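Local coordinates for protein Agap007691-pb (Anopheles gambiae, PDB 5C98) that is of unknown function but belongs to the serpin family, many of whose members inhibit serine proteases, at residues Glu152-Glu157 with Ile322-Leu327; Leu181-Asn186 with Asp228-Ala233; Ala191-Gln196 with Val205-Thr210; Leu218-Arg223 with Leu243-Thr248. All blocks are in the same frame, centred on the assembly; numbering follows the deposited sequence.

In the fold
Starting from the N terminus, residues 152-157 come first and meet strand 320-328 only near the end of the chain, so contact 1 closes the longest loop and encloses the other three. Within it, 181-186 opens contact 2, and the hairpin of contact 3 forms and closes before 228-233 completes contact 2. Segment 218-223 also opens inside that span but finds 243-248 only beyond it, so contacts 2 and 4 cross. Contact 1 lays the loop after helix 133-146 on sheet A of the serpin fold; contact 3 is the sheet C hairpin and contact 4 lies at one end of sheet B; contact 2 joins the connection leaving sheet A to sheet B. Contacts 2 and 3 touch, with Phe185 against Met208 and Thr210.

Contact 1. Residues Glu152-Glu157 with Ile322-Leu327; sequences EDFIGE and IQHCYL
Phe154 and His324 grip each other twice, once through a ring and once through a backbone carbonyl. CB of His324 sits over one face of the Phe154 ring, 3.7 Å from its centroid, in a CH-pi contact displaced toward the rim; CE2 of Phe154 is the ring atom nearest to it, 3.4 Å away. The imidazole then turns its own edge to the same phenyl in an edge-to-face pair, planes at 54°. Phe154 reaches this place because its CG is swung opposite the backbone N (chi1 -169°), which carries the ring over the strand while the main chain runs on beside the imidazole. There ND1 of His324 donates to O of Phe154 at 2.8 Å, the oxygen lying in the imidazole plane. Ile322, two residues earlier on the same side of the strand, extends the apolar surface: its CG2 meets CG2 of Ile155 at 3.9 Å and CE1 of Phe154 at 4.3 Å. Branched and aromatic side chains suit this buried seam, where Tyr144 of helix 133-146 also stacks on Phe154. In serpin terms, the loop that follows helix F is laid on strand 5 of sheet A, which here pairs with strand 169-177. Because ND1 is the donor, the imidazole carries a proton there, and the carbonyl of buried Phe154 is given a partner by the same side chain that packs on its ring.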
loop_
_atom_site.group_PDB
_atom_site.type_symbol
_atom_site.label_atom_id
_atom_site.label_comp_id
_atom_site.label_asym_id
_atom_site.label_seq_id
_atom_site.Cartn_x
_atom_site.Cartn_y
_atom_site.Cartn_z
ATOM N N GLU A 152 13.163 8.016 2.326
ATOM C CA GLU A 152 14.021 9.180 2.150
ATOM C C GLU A 152 14.192 9.586 0.695
ATOM O O GLU A 152 14.663 10.698 0.432
ATOM C CB GLU A 152 15.398 8.926 2.774
ATOM C CG GLU A 152 15.351 8.668 4.275
ATOM C CD GLU A 152 14.946 9.897 5.073
ATOM O OE1 GLU A 152 15.674 10.913 5.003
ATOM O OE2 GLU A 152 13.902 9.848 5.764
ATOM N N ASP A 153 13.826 8.727 -0.251
ATOM C CA ASP A 153 13.907 9.026 -1.684
ATOM C C ASP A 153 12.588 8.591 -2.315
ATOM O O ASP A 153 12.494 7.599 -3.038
ATOM C CB ASP A 153 15.096 8.326 -2.331
ATOM C CG ASP A 153 16.368 9.131 -2.219
ATOM O OD1 ASP A 153 16.561 10.045 -3.049
ATOM O OD2 ASP A 153 17.167 8.852 -1.300
ATOM N N PHE A 154 11.549 9.355 -2.020
ATOM C CA PHE A 154 10.209 8.964 -2.421
ATOM C C PHE A 154 10.087 8.831 -3.945
ATOM O O PHE A 154 9.443 7.899 -4.441
ATOM C CB PHE A 154 9.215 9.983 -1.839
ATOM C CG PHE A 154 7.795 9.559 -1.961
ATOM C CD1 PHE A 154 7.145 9.696 -3.157
ATOM C CD2 PHE A 154 7.109 9.006 -0.895
ATOM C CE1 PHE A 154 5.852 9.278 -3.314
ATOM C CE2 PHE A 154 5.785 8.611 -1.056
ATOM C CZ PHE A 154 5.175 8.745 -2.256
ATOM N N ILE A 155 10.654 9.779 -4.705
ATOM C CA ILE A 155 10.544 9.799 -6.163
ATOM C C ILE A 155 11.870 10.281 -6.726
ATOM O O ILE A 155 12.699 10.861 -6.023
ATOM C CB ILE A 155 9.414 10.689 -6.761
ATOM C CG1 ILE A 155 9.378 12.058 -6.081
ATOM C CG2 ILE A 155 8.046 9.985 -6.728
ATOM C CD1 ILE A 155 8.732 13.124 -6.953
ATOM N N GLY A 156 12.055 10.010 -8.018
ATOM C CA GLY A 156 13.117 10.608 -8.793
ATOM C C GLY A 156 12.564 11.720 -9.673
ATOM O O GLY A 156 11.360 11.875 -9.858
ATOM N N GLU A 157 13.482 12.516 -10.213
ATOM C CA GLU A 157 13.066 13.607 -11.084
ATOM C C GLU A 157 12.271 13.102 -12.280
ATOM O O GLU A 157 11.354 13.789 -12.754
ATOM C CB GLU A 157 14.287 14.396 -11.540
ATOM C CG GLU A 157 14.748 15.425 -10.524
ATOM C CD GLU A 157 15.772 14.897 -9.529
ATOM O OE1 GLU A 157 15.931 13.658 -9.405
ATOM O OE2 GLU A 157 16.430 15.734 -8.873
ATOM N N ILE A 322 1.777 8.582 -7.975
ATOM C CA ILE A 322 2.805 7.648 -7.540
ATOM C C ILE A 322 2.575 7.306 -6.077
ATOM O O ILE A 322 2.289 8.191 -5.263
ATOM C CB ILE A 322 4.215 8.247 -7.728
ATOM C CG1 ILE A 322 4.493 8.532 -9.213
ATOM C CG2 ILE A 322 5.271 7.326 -7.153
ATOM C CD1 ILE A 322 4.462 7.332 -10.117
ATOM N N GLN A 323 2.750 6.034 -5.749
ATOM C CA GLN A 323 2.706 5.547 -4.378
ATOM C C GLN A 323 4.045 4.940 -3.994
ATOM O O GLN A 323 4.735 4.340 -4.818
ATOM C CB GLN A 323 1.615 4.502 -4.178
ATOM C CG GLN A 323 1.459 4.009 -2.767
ATOM C CD GLN A 323 0.210 3.173 -2.572
ATOM O OE1 GLN A 323 0.122 2.028 -3.021
ATOM N NE2 GLN A 323 -0.776 3.745 -1.899
ATOM N N HIS A 324 4.424 5.087 -2.723
ATOM C CA HIS A 324 5.625 4.464 -2.185
ATOM C C HIS A 324 5.283 3.900 -0.824
ATOM O O HIS A 324 4.729 4.607 0.027
ATOM C CB HIS A 324 6.758 5.494 -2.077
ATOM C CG HIS A 324 8.129 4.928 -2.257
ATOM N ND1 HIS A 324 9.104 5.574 -2.993
ATOM C CD2 HIS A 324 8.713 3.810 -1.770
ATOM C CE1 HIS A 324 10.219 4.872 -2.956
ATOM N NE2 HIS A 324 10.013 3.792 -2.223
ATOM N N CYS A 325 5.535 2.610 -0.646
ATOM C CA CYS A 325 5.155 1.913 0.564
ATOM C C CYS A 325 6.373 1.308 1.228
ATOM O O CYS A 325 7.351 0.954 0.566
ATOM C CB CYS A 325 4.180 0.796 0.263
ATOM S SG CYS A 325 2.516 1.396 -0.208
ATOM N N TYR A 326 6.282 1.153 2.540
ATOM C CA TYR A 326 7.351 0.601 3.350
ATOM C C TYR A 326 6.784 -0.343 4.400
ATOM O O TYR A 326 5.740 -0.063 4.999
ATOM C CB TYR A 326 8.078 1.730 4.075
ATOM C CG TYR A 326 9.127 1.277 5.094
ATOM C CD1 TYR A 326 10.391 0.892 4.692
ATOM C CD2 TYR A 326 8.823 1.226 6.446
ATOM C CE1 TYR A 326 11.365 0.455 5.635
ATOM C CE2 TYR A 326 9.773 0.794 7.391
ATOM C CZ TYR A 326 11.036 0.439 6.980
ATOM O OH TYR A 326 11.998 0.026 7.911
ATOM N N LEU A 327 7.499 -1.443 4.619
ATOM C CA LEU A 327 7.251 -2.405 5.684
ATOM C C LEU A 327 8.580 -3.058 6.029
ATOM O O LEU A 327 9.355 -3.376 5.133
ATOM C CB LEU A 327 6.293 -3.506 5.204
ATOM C CG LEU A 327 6.123 -4.705 6.136
ATOM C CD1 LEU A 327 5.400 -4.323 7.442
ATOM C CD2 LEU A 327 5.365 -5.792 5.441
#

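Contact 2. Residues Leu181-Asn186 with Asp228-Ala233; sequences LAIRFN and DMPFDA
Ala182 and Pro230 supply the polar link: N of Ala182 donates to O of Pro230 at 2.8 Å, nearly straight at 170°. Leu181 and Phe231 make a single backbone bridge beside it, their CA atoms only 4.0 Å apart, and Asp232 adds a backbone bond to Pro180. Alanine suits such a close approach, since its CB lies 3.4 Å from O of Pro230 and has no further atoms to accommodate. Proline has no N-H to offer, but its carbonyl serves the bond and its ring gives the loop an apolar wall, with CD near CD1 of Ile183.

In the serpin fold, residues 181-186 belong to the connection from strand 3 of sheet A to strand 4 of sheet C, and they cross here over the end of the second strand of sheet B.

The apolar contacts gather round the methyl of Met229. Its thioether chain runs straight to the sulfur and then bends (chi3 62°), which brings CE among three side chains of the connection. CD1 of Leu181 presses on CE at 3.5 Å, tighter than usual; CD1 of Ile183 follows at 3.6 Å; and CE2 of Phe185 meets it at 3.8 Å, the methyl lying at the ring edge and in its plane. A flexible, unbranched methionine fits such a convergence, and Leu276 and Leu278 of strand 270-287 pack against it as well. The other branch of Leu181 serves a different neighbour: CD2 rests 3.7 Å from CE1 of Phe231, the two side chains meeting at a slant.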
loop_
_atom_site.group_PDB
_atom_site.type_symbol
_atom_site.label_atom_id
_atom_site.label_comp_id
_atom_site.label_asym_id
_atom_site.label_seq_id
_atom_site.Cartn_x
_atom_site.Cartn_y
_atom_site.Cartn_z
ATOM N N LEU A 181 6.798 -5.936 15.186
ATOM C CA LEU A 181 6.089 -7.176 15.458
ATOM C C LEU A 181 5.971 -7.398 16.954
ATOM O O LEU A 181 6.864 -7.048 17.730
ATOM C CB LEU A 181 6.858 -8.374 14.906
ATOM C CG LEU A 181 6.724 -8.653 13.424
ATOM C CD1 LEU A 181 7.553 -9.885 13.046
ATOM C CD2 LEU A 181 5.271 -8.819 12.975
ATOM N N ALA A 182 4.866 -8.028 17.347
ATOM C CA ALA A 182 4.666 -8.420 18.733
ATOM C C ALA A 182 5.234 -9.794 19.028
ATOM O O ALA A 182 5.274 -10.204 20.193
ATOM C CB ALA A 182 3.169 -8.419 19.066
ATOM N N ILE A 183 5.651 -10.509 18.014
ATOM C CA ILE A 183 6.274 -11.815 18.200
ATOM C C ILE A 183 7.718 -11.613 18.612
ATOM O O ILE A 183 8.430 -10.781 18.040
ATOM C CB ILE A 183 6.180 -12.603 16.888
ATOM C CG1 ILE A 183 4.730 -12.943 16.607
ATOM C CG2 ILE A 183 7.026 -13.895 16.943
ATOM C CD1 ILE A 183 4.511 -13.455 15.244
ATOM N N ARG A 184 8.153 -12.399 19.601
ATOM C CA ARG A 184 9.507 -12.329 20.141
ATOM C C ARG A 184 10.412 -13.261 19.348
ATOM O O ARG A 184 10.444 -14.467 19.598
ATOM C CB ARG A 184 9.502 -12.694 21.622
ATOM N N PHE A 185 11.150 -12.699 18.394
ATOM C CA PHE A 185 12.270 -13.381 17.757
ATOM C C PHE A 185 13.543 -13.025 18.514
ATOM O O PHE A 185 13.748 -11.864 18.875
ATOM C CB PHE A 185 12.428 -12.936 16.296
ATOM C CG PHE A 185 11.354 -13.453 15.364
ATOM C CD1 PHE A 185 11.422 -14.731 14.855
ATOM C CD2 PHE A 185 10.291 -12.655 14.983
ATOM C CE1 PHE A 185 10.453 -15.210 13.998
ATOM C CE2 PHE A 185 9.328 -13.125 14.123
ATOM C CZ PHE A 185 9.405 -14.402 13.633
ATOM N N ASN A 186 14.398 -14.023 18.752
ATOM C CA ASN A 186 15.624 -13.797 19.480
ATOM C C ASN A 186 16.781 -13.643 18.508
ATOM O O ASN A 186 17.033 -14.556 17.709
ATOM C CB ASN A 186 15.884 -14.957 20.421
ATOM C CG ASN A 186 16.739 -14.553 21.579
ATOM O OD1 ASN A 186 17.959 -14.642 21.501
ATOM N ND2 ASN A 186 16.112 -14.081 22.646
ATOM N N ASP A 228 -0.955 -15.505 11.122
ATOM C CA ASP A 228 -1.277 -14.088 11.321
ATOM C C ASP A 228 -0.352 -13.577 12.418
ATOM O O ASP A 228 -0.479 -13.977 13.580
ATOM C CB ASP A 228 -2.751 -13.904 11.677
ATOM C CG ASP A 228 -3.314 -12.572 11.208
ATOM O OD1 ASP A 228 -2.522 -11.658 10.851
ATOM O OD2 ASP A 228 -4.559 -12.441 11.198
ATOM N N MET A 229 0.609 -12.735 12.030
ATOM C CA MET A 229 1.693 -12.286 12.888
ATOM C C MET A 229 1.364 -10.893 13.400
ATOM O O MET A 229 1.451 -9.922 12.632
ATOM C CB MET A 229 2.993 -12.251 12.097
ATOM C CG MET A 229 3.472 -13.652 11.736
ATOM S SD MET A 229 5.031 -13.629 10.873
ATOM C CE MET A 229 6.119 -12.902 12.092
ATOM N N PRO A 230 0.981 -10.730 14.652
ATOM C CA PRO A 230 0.542 -9.409 15.100
ATOM C C PRO A 230 1.682 -8.432 15.299
ATOM O O PRO A 230 2.792 -8.784 15.689
ATOM C CB PRO A 230 -0.127 -9.691 16.455
ATOM C CG PRO A 230 0.510 -10.941 16.935
ATOM C CD PRO A 230 0.858 -11.754 15.703
ATOM N N PHE A 231 1.365 -7.168 15.078
ATOM C CA PHE A 231 2.196 -6.066 15.533
ATOM C C PHE A 231 1.810 -5.656 16.948
ATOM O O PHE A 231 0.834 -6.139 17.525
ATOM C CB PHE A 231 2.053 -4.901 14.549
ATOM C CG PHE A 231 2.496 -5.239 13.139
ATOM C CD1 PHE A 231 3.857 -5.257 12.822
ATOM C CD2 PHE A 231 1.582 -5.556 12.145
ATOM C CE1 PHE A 231 4.279 -5.572 11.540
ATOM C CE2 PHE A 231 2.006 -5.847 10.876
ATOM C CZ PHE A 231 3.355 -5.865 10.575
ATOM N N ASP A 232 2.627 -4.768 17.521
ATOM C CA ASP A 232 2.415 -4.247 18.864
ATOM C C ASP A 232 0.949 -3.923 19.102
ATOM O O ASP A 232 0.277 -3.355 18.243
ATOM C CB ASP A 232 3.249 -2.973 19.030
ATOM C CG ASP A 232 3.183 -2.411 20.437
ATOM O OD1 ASP A 232 2.167 -1.763 20.772
ATOM O OD2 ASP A 232 4.145 -2.623 21.207
ATOM N N ALA A 233 0.462 -4.283 20.292
ATOM C CA ALA A 233 -0.966 -4.221 20.587
ATOM C C ALA A 233 -1.548 -2.841 20.310
ATOM O O ALA A 233 -2.679 -2.722 19.827
ATOM C CB ALA A 233 -1.181 -4.582 22.058
#

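Contact 3. Residues Ala191-Gln196 with Val205-Thr210; sequences ALELFQ and VSTMHT
Glu193 and Val205 pair at the heart of an antiparallel beta hairpin, the union of strands 4 and 3 of serpin sheet C. Two hydrogen bonds join them, from N of Glu193 to O of Val205 at 3.0 Å and from N of Val205 to O of Glu193 at 2.9 Å. Ala191 and Thr207 form the next hydrogen-bonded pair, and Leu192 faces Ser206 between them as the non-hydrogen-bonded pair.

The close packing lies on the face that carries Glu193, Val205 and Thr207. There the aliphatic part of Glu193 crosses Thr207 at about a right angle, its CB 3.6 Å from OG1 and its CD 4.0 Å from CG2. The extended chain takes the carboxylate past the threonine to a salt bridge with Lys277 on strand 270-287, so a long acidic residue can be both packing and polar. Beta-branched Val205 and Thr207 suit an extended backbone; CG2 of Val205 also meets CB of Phe195 at 4.0 Å.

The opposite face is looser. Exposed Leu192 merely lays CD2 against the Val205-Ser206 peptide, 3.6 Å from N of Ser206, and the small serine offers little to pack against.

Threonine suits position 207 because its hydroxyl, beside its own backbone N (chi1 -64°), donates to O of Val205. That oxygen is thus held from opposite faces of its carbonyl plane, by OG1 and by N of Glu193. One water donates both to OG1 of Thr207, at 2.8 Å, and to O of Leu194, at 2.9 Å.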
loop_
_atom_site.group_PDB
_atom_site.type_symbol
_atom_site.label_atom_id
_atom_site.label_comp_id
_atom_site.label_asym_id
_atom_site.label_seq_id
_atom_site.Cartn_x
_atom_site.Cartn_y
_atom_site.Cartn_z
ATOM N N ALA A 191 20.158 -16.523 11.866
ATOM C CA ALA A 191 21.313 -17.068 11.174
ATOM C C ALA A 191 21.105 -16.933 9.677
ATOM O O ALA A 191 19.981 -16.715 9.200
ATOM C CB ALA A 191 21.529 -18.546 11.528
ATOM N N LEU A 192 22.196 -17.083 8.938
ATOM C CA LEU A 192 22.121 -17.091 7.485
ATOM C C LEU A 192 21.525 -18.413 7.041
ATOM O O LEU A 192 22.087 -19.482 7.305
ATOM C CB LEU A 192 23.506 -16.902 6.872
ATOM C CG LEU A 192 24.176 -15.537 6.995
ATOM C CD1 LEU A 192 25.561 -15.619 6.340
ATOM C CD2 LEU A 192 23.332 -14.436 6.364
ATOM N N GLU A 193 20.373 -18.347 6.387
ATOM C CA GLU A 193 19.714 -19.531 5.885
ATOM C C GLU A 193 19.289 -19.296 4.448
ATOM O O GLU A 193 19.000 -18.163 4.035
ATOM C CB GLU A 193 18.497 -19.919 6.741
ATOM C CG GLU A 193 18.848 -20.191 8.194
ATOM C CD GLU A 193 17.727 -20.828 8.997
ATOM O OE1 GLU A 193 16.866 -21.518 8.409
ATOM O OE2 GLU A 193 17.721 -20.656 10.239
ATOM N N LEU A 194 19.198 -20.390 3.708
ATOM C CA LEU A 194 18.750 -20.314 2.336
ATOM C C LEU A 194 17.332 -19.746 2.275
ATOM O O LEU A 194 16.460 -20.074 3.094
ATOM C CB LEU A 194 18.777 -21.720 1.729
ATOM C CG LEU A 194 18.310 -21.839 0.286
ATOM C CD1 LEU A 194 19.092 -22.974 -0.388
ATOM C CD2 LEU A 194 16.822 -22.095 0.203
ATOM N N PHE A 195 17.093 -18.886 1.297
ATOM C CA PHE A 195 15.738 -18.491 0.922
ATOM C C PHE A 195 15.639 -18.676 -0.582
ATOM O O PHE A 195 16.543 -18.274 -1.316
ATOM C CB PHE A 195 15.458 -17.021 1.299
ATOM C CG PHE A 195 14.042 -16.591 1.055
ATOM C CD1 PHE A 195 13.670 -16.105 -0.168
ATOM C CD2 PHE A 195 13.087 -16.662 2.058
ATOM C CE1 PHE A 195 12.368 -15.713 -0.417
ATOM C CE2 PHE A 195 11.785 -16.276 1.812
ATOM C CZ PHE A 195 11.433 -15.800 0.597
ATOM N N GLN A 196 14.565 -19.296 -1.050
ATOM C CA GLN A 196 14.443 -19.680 -2.459
ATOM C C GLN A 196 13.945 -18.492 -3.273
ATOM O O GLN A 196 12.835 -18.475 -3.792
ATOM C CB GLN A 196 13.517 -20.888 -2.629
ATOM C CG GLN A 196 13.956 -22.163 -1.956
ATOM C CD GLN A 196 13.236 -23.413 -2.472
ATOM O OE1 GLN A 196 12.346 -23.349 -3.338
ATOM N NE2 GLN A 196 13.643 -24.564 -1.949
ATOM N N VAL A 205 20.324 -15.590 3.495
ATOM C CA VAL A 205 20.053 -14.294 4.106
ATOM C C VAL A 205 19.708 -14.476 5.577
ATOM O O VAL A 205 19.313 -15.559 6.030
ATOM C CB VAL A 205 18.918 -13.531 3.406
ATOM C CG1 VAL A 205 19.317 -13.167 1.984
ATOM C CG2 VAL A 205 17.645 -14.362 3.427
ATOM N N SER A 206 19.855 -13.391 6.325
ATOM C CA SER A 206 19.508 -13.397 7.739
ATOM C C SER A 206 18.065 -13.848 7.916
ATOM O O SER A 206 17.143 -13.232 7.361
ATOM C CB SER A 206 19.693 -11.992 8.298
ATOM O OG SER A 206 19.603 -11.987 9.707
ATOM N N THR A 207 17.877 -14.920 8.696
ATOM C CA THR A 207 16.578 -15.555 8.870
ATOM C C THR A 207 16.288 -15.681 10.354
ATOM O O THR A 207 17.103 -16.223 11.106
ATOM C CB THR A 207 16.572 -16.924 8.193
ATOM O OG1 THR A 207 16.747 -16.760 6.782
ATOM C CG2 THR A 207 15.276 -17.667 8.443
ATOM N N MET A 208 15.153 -15.144 10.770
ATOM C CA MET A 208 14.733 -15.148 12.163
ATOM C C MET A 208 14.038 -16.459 12.498
ATOM O O MET A 208 13.439 -17.102 11.633
ATOM C CB MET A 208 13.751 -14.003 12.417
ATOM C CG MET A 208 14.284 -12.631 12.081
ATOM S SD MET A 208 13.213 -11.295 12.671
ATOM C CE MET A 208 11.761 -11.590 11.665
ATOM N N HIS A 209 14.115 -16.856 13.770
ATOM C CA HIS A 209 13.556 -18.129 14.211
ATOM C C HIS A 209 13.015 -17.964 15.617
ATOM O O HIS A 209 13.721 -17.439 16.486
ATOM C CB HIS A 209 14.656 -19.189 14.259
ATOM C CG HIS A 209 14.174 -20.579 14.546
ATOM N ND1 HIS A 209 15.040 -21.624 14.785
ATOM C CD2 HIS A 209 12.927 -21.109 14.576
ATOM C CE1 HIS A 209 14.348 -22.734 14.977
ATOM N NE2 HIS A 209 13.063 -22.449 14.858
ATOM N N THR A 210 11.802 -18.453 15.852
ATOM C CA THR A 210 11.287 -18.482 17.212
ATOM C C THR A 210 10.212 -19.548 17.318
ATOM O O THR A 210 9.768 -20.142 16.328
ATOM C CB THR A 210 10.782 -17.100 17.651
ATOM O OG1 THR A 210 10.683 -17.070 19.075
ATOM C CG2 THR A 210 9.426 -16.780 17.037
HETATM O O HOH W 1 15.259 -18.193 4.882
#

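Contact 4. Residues Leu218-Arg223 with Leu243-Thr248; sequences LHNELR and LPYDGT
The hydroxyl of Tyr245 donates to OD1 of Asn220 at 2.6 Å, the donor tilted slightly from the amide's carbonyl plane and the amide turned 70° from the ring. Leu218 flanks the same hydroxyl with its CB, 3.5 Å from OH. At the backbone end of the tyrosine, its backbone N donates to O of Arg223 at 2.9 Å, and CA of Pro244 adds a weaker CH contact to that oxygen. The same peptide covers one face of the ring, C of Arg223 lying 3.6 Å above its plane.

These segments are ends of sheet B in the serpin fold: 218-223 is the turn between its first two strands, and 243-248 leaves its third strand toward helix 250-256. Tyrosine, long and amphipathic, spans the two with a bond at each end.

The Arg223 chain is bent back, and the guanidinium turns its flat face to the edge of the tyrosine ring, CD2 of Tyr245 lying over its centre, 3.9 Å from CZ, with the planes 84° apart. Tyr245 also opens a type II turn in which Gly247 readily takes the positive phi, and the turn brings OG1 of Thr248 to 3.9 Å from CB of Arg223.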
loop_
_atom_site.group_PDB
_atom_site.type_symbol
_atom_site.label_atom_id
_atom_site.label_comp_id
_atom_site.label_asym_id
_atom_site.label_seq_id
_atom_site.Cartn_x
_atom_site.Cartn_y
_atom_site.Cartn_z
ATOM N N LEU A 218 -4.015 -24.198 7.869
ATOM C CA LEU A 218 -3.779 -24.630 6.512
ATOM C C LEU A 218 -4.953 -24.178 5.664
ATOM O O LEU A 218 -6.080 -24.053 6.151
ATOM C CB LEU A 218 -3.691 -26.152 6.455
ATOM C CG LEU A 218 -2.607 -26.847 7.262
ATOM C CD1 LEU A 218 -2.646 -28.370 7.024
ATOM C CD2 LEU A 218 -1.251 -26.291 6.903
ATOM N N HIS A 219 -4.697 -23.922 4.386
ATOM C CA HIS A 219 -5.777 -23.627 3.443
ATOM C C HIS A 219 -5.550 -24.500 2.213
ATOM O O HIS A 219 -4.774 -24.156 1.318
ATOM C CB HIS A 219 -5.914 -22.144 3.095
ATOM C CG HIS A 219 -7.259 -21.811 2.541
ATOM N ND1 HIS A 219 -7.745 -22.382 1.385
ATOM C CD2 HIS A 219 -8.251 -21.020 3.015
ATOM C CE1 HIS A 219 -8.968 -21.934 1.156
ATOM N NE2 HIS A 219 -9.299 -21.110 2.132
ATOM N N ASN A 220 -6.207 -25.664 2.172
ATOM C CA ASN A 220 -5.886 -26.611 1.116
ATOM C C ASN A 220 -6.378 -26.113 -0.235
ATOM O O ASN A 220 -5.757 -26.411 -1.252
ATOM C CB ASN A 220 -6.427 -28.018 1.410
ATOM C CG ASN A 220 -5.608 -28.789 2.444
ATOM O OD1 ASN A 220 -4.468 -28.448 2.779
ATOM N ND2 ASN A 220 -6.193 -29.874 2.932
ATOM N N GLU A 221 -7.460 -25.340 -0.281
ATOM C CA GLU A 221 -7.959 -24.872 -1.576
ATOM C C GLU A 221 -7.049 -23.807 -2.178
ATOM O O GLU A 221 -6.784 -23.818 -3.382
ATOM C CB GLU A 221 -9.385 -24.343 -1.442
ATOM N N LEU A 222 -6.552 -22.877 -1.358
ATOM C CA LEU A 222 -5.599 -21.874 -1.818
ATOM C C LEU A 222 -4.197 -22.447 -1.963
ATOM O O LEU A 222 -3.365 -21.857 -2.661
ATOM C CB LEU A 222 -5.574 -20.746 -0.799
ATOM C CG LEU A 222 -5.132 -19.334 -1.162
ATOM C CD1 LEU A 222 -5.611 -18.878 -2.524
ATOM C CD2 LEU A 222 -5.688 -18.406 -0.101
ATOM N N ARG A 223 -3.945 -23.603 -1.352
ATOM C CA ARG A 223 -2.659 -24.288 -1.386
ATOM C C ARG A 223 -1.588 -23.492 -0.649
ATOM O O ARG A 223 -0.499 -23.264 -1.174
ATOM C CB ARG A 223 -2.185 -24.633 -2.807
ATOM C CG ARG A 223 -3.235 -25.202 -3.738
ATOM C CD ARG A 223 -3.732 -26.517 -3.241
ATOM N NE ARG A 223 -2.766 -27.604 -3.299
ATOM C CZ ARG A 223 -2.885 -28.716 -2.580
ATOM N NH1 ARG A 223 -3.928 -28.880 -1.761
ATOM N NH2 ARG A 223 -1.965 -29.665 -2.668
ATOM N N LEU A 243 2.080 -18.647 2.723
ATOM C CA LEU A 243 3.246 -19.366 2.227
ATOM C C LEU A 243 2.768 -20.533 1.380
ATOM O O LEU A 243 2.197 -21.495 1.920
ATOM C CB LEU A 243 4.059 -19.868 3.421
ATOM C CG LEU A 243 5.284 -20.708 3.112
ATOM C CD1 LEU A 243 6.361 -19.904 2.413
ATOM C CD2 LEU A 243 5.855 -21.312 4.407
ATOM N N PRO A 244 2.964 -20.499 0.077
ATOM C CA PRO A 244 2.480 -21.588 -0.775
ATOM C C PRO A 244 3.029 -22.934 -0.344
ATOM O O PRO A 244 4.180 -23.046 0.079
ATOM C CB PRO A 244 2.988 -21.206 -2.169
ATOM C CG PRO A 244 3.146 -19.710 -2.120
ATOM C CD PRO A 244 3.596 -19.415 -0.707
ATOM N N TYR A 245 2.208 -23.968 -0.470
ATOM C CA TYR A 245 2.713 -25.311 -0.263
ATOM C C TYR A 245 3.830 -25.590 -1.265
ATOM O O TYR A 245 3.895 -24.988 -2.338
ATOM C CB TYR A 245 1.604 -26.330 -0.541
ATOM C CG TYR A 245 0.445 -26.340 0.443
ATOM C CD1 TYR A 245 0.556 -25.772 1.693
ATOM C CD2 TYR A 245 -0.726 -26.999 0.131
ATOM C CE1 TYR A 245 -0.499 -25.809 2.593
ATOM C CE2 TYR A 245 -1.772 -27.049 1.009
ATOM C CZ TYR A 245 -1.650 -26.466 2.245
ATOM O OH TYR A 245 -2.707 -26.509 3.145
ATOM N N ASP A 246 4.699 -26.540 -0.927
ATOM C CA ASP A 246 5.654 -27.040 -1.908
ATOM C C ASP A 246 4.928 -27.483 -3.170
ATOM O O ASP A 246 3.804 -27.989 -3.116
ATOM C CB ASP A 246 6.418 -28.224 -1.336
ATOM C CG ASP A 246 7.415 -27.796 -0.287
ATOM O OD1 ASP A 246 8.381 -27.093 -0.652
ATOM O OD2 ASP A 246 7.218 -28.123 0.893
ATOM N N GLY A 247 5.581 -27.281 -4.312
ATOM C CA GLY A 247 5.007 -27.601 -5.600
ATOM C C GLY A 247 3.985 -26.611 -6.107
ATOM O O GLY A 247 3.320 -26.888 -7.113
ATOM N N THR A 248 3.812 -25.480 -5.426
ATOM C CA THR A 248 2.860 -24.457 -5.828
ATOM C C THR A 248 3.592 -23.133 -5.928
ATOM O O THR A 248 4.348 -22.764 -5.027
ATOM C CB THR A 248 1.740 -24.328 -4.794
ATOM O OG1 THR A 248 1.141 -25.612 -4.587
ATOM C CG2 THR A 248 0.683 -23.345 -5.243
#